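Local structure of uncharacterized protein (Bordetella bronchiseptica RB50, 3BE3) at residues A27-D30 / E31-E34. The protein is of unknown function but belongs to the DUF1653 family, whose placement in the SH3 clan is consistent with a small antiparallel beta fold. Residues are numbered along the deposited sequence; the frame is centred on the assembly and turned at random.
Sequences ARAD and ETDE
R28 crosses the mouth of the turn to D33, touching it with CG, CD and NH1. Its CB is set so that CG lies trans to the backbone N (chi1 -179°), and CG passes 4.0 Å from CA of D33. Bends at chi2 and chi3 then bring CD of R28 to 3.3 Å from O of D33, a carbon-to-oxygen approach. NE and CZ stay farther from that carbonyl, but NH1 returns to it and donates a hydrogen bond of 3.1 Å to O of D33. The N-H points almost straight at the oxygen (167°), which sits at the guanidinium edge close to its plane, whereas NH1 itself stands above the carbonyl plane.

The backbone closes the same turn through two bonds on A29. Its N donates to O of E34 at 2.9 Å. Its O accepts from N of D33 at 2.7 Å, a more bent bond. D33 and E34 thus stand together opposite A29, and D33 is left-handed (phi 63°): a G1 beta bulge closing the hairpin between antiparallel strands 20-29 and 35-41. Within it, OG1 of T32 accepts from N of E34 at 3.2 Å, an ST turn. The same OG1 touches CB of A29 at 3.5 Å.

On the side facing the second subunit, one water donates to both OD2 of D30 and OE2 of E31, linking two carboxylates of like charge. D30 also forms a salt bridge with R53 of that chain, and E31 accepts from the backbone N of its L54. R28 and A29 pair in parallel with a strand of the second subunit, carrying the sheet across the interface. Back in the same chain, E34 forms a salt bridge with R56.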
loop_
_atom_site.group_PDB
_atom_site.type_symbol
_atom_site.label_atom_id
_atom_site.label_comp_id
_atom_site.label_asym_id
_atom_site.label_seq_id
_atom_site.Cartn_x
_atom_site.Cartn_y
_atom_site.Cartn_z
ATOM N N ALA B 27 6.030 0.571 1.944
ATOM C CA ALA B 27 5.950 -0.308 0.792
ATOM C C ALA B 27 6.701 0.296 -0.385
ATOM O O ALA B 27 6.921 1.502 -0.453
ATOM C CB ALA B 27 4.494 -0.551 0.415
ATOM N N ARG B 28 7.105 -0.567 -1.307
ATOM C CA ARG B 28 7.820 -0.149 -2.505
ATOM C C ARG B 28 6.844 -0.199 -3.681
ATOM O O ARG B 28 6.296 -1.253 -3.990
ATOM C CB ARG B 28 8.996 -1.103 -2.769
ATOM C CG ARG B 28 9.850 -0.777 -3.989
ATOM C CD ARG B 28 10.880 0.302 -3.690
ATOM N NE ARG B 28 11.821 -0.124 -2.655
ATOM C CZ ARG B 28 12.868 0.589 -2.256
ATOM N NH1 ARG B 28 13.119 1.770 -2.805
ATOM N NH2 ARG B 28 13.662 0.122 -1.298
ATOM N N ALA B 29 6.603 0.942 -4.316
ATOM C CA ALA B 29 5.712 0.975 -5.474
ATOM C C ALA B 29 6.486 0.240 -6.567
ATOM O O ALA B 29 7.597 0.640 -6.923
ATOM C CB ALA B 29 5.439 2.412 -5.893
ATOM N N ASP B 30 5.908 -0.832 -7.099
ATOM C CA ASP B 30 6.589 -1.639 -8.112
ATOM C C ASP B 30 7.019 -0.930 -9.401
ATOM O O ASP B 30 8.117 -1.176 -9.900
ATOM C CB ASP B 30 5.732 -2.847 -8.489
ATOM C CG ASP B 30 6.454 -3.797 -9.424
ATOM O OD1 ASP B 30 7.294 -4.587 -8.945
ATOM O OD2 ASP B 30 6.196 -3.740 -10.641
ATOM N N GLU B 31 6.157 -0.076 -9.943
ATOM C CA GLU B 31 6.439 0.643 -11.191
ATOM C C GLU B 31 7.580 1.653 -11.099
ATOM O O GLU B 31 8.424 1.752 -11.991
ATOM C CB GLU B 31 5.203 1.425 -11.663
ATOM C CG GLU B 31 3.966 0.621 -12.044
ATOM C CD GLU B 31 3.157 0.141 -10.848
ATOM O OE1 GLU B 31 3.354 0.656 -9.726
ATOM O OE2 GLU B 31 2.310 -0.750 -11.042
ATOM N N THR B 32 7.587 2.403 -10.006
ATOM C CA THR B 32 8.556 3.474 -9.803
ATOM C C THR B 32 9.689 3.225 -8.811
ATOM O O THR B 32 10.646 4.000 -8.757
ATOM C CB THR B 32 7.824 4.716 -9.321
ATOM O OG1 THR B 32 7.312 4.463 -8.006
ATOM C CG2 THR B 32 6.654 5.046 -10.260
ATOM N N ASP B 33 9.561 2.169 -8.016
ATOM C CA ASP B 33 10.541 1.832 -6.988
ATOM C C ASP B 33 10.622 2.924 -5.934
ATOM O O ASP B 33 11.636 3.081 -5.253
ATOM C CB ASP B 33 11.925 1.584 -7.599
ATOM C CG ASP B 33 11.970 0.309 -8.430
ATOM O OD1 ASP B 33 11.440 0.312 -9.569
ATOM O OD2 ASP B 33 12.516 -0.705 -7.935
ATOM N N GLU B 34 9.548 3.691 -5.801
ATOM C CA GLU B 34 9.531 4.742 -4.798
ATOM C C GLU B 34 8.972 4.157 -3.505
ATOM O O GLU B 34 8.205 3.197 -3.519
ATOM C CB GLU B 34 8.706 5.950 -5.271
ATOM C CG GLU B 34 9.380 6.717 -6.414
ATOM C CD GLU B 34 9.044 8.205 -6.425
ATOM O OE1 GLU B 34 7.853 8.554 -6.567
ATOM O OE2 GLU B 34 9.975 9.030 -6.292
HETATM O O HOH W 1 4.001 -2.613 -12.387
#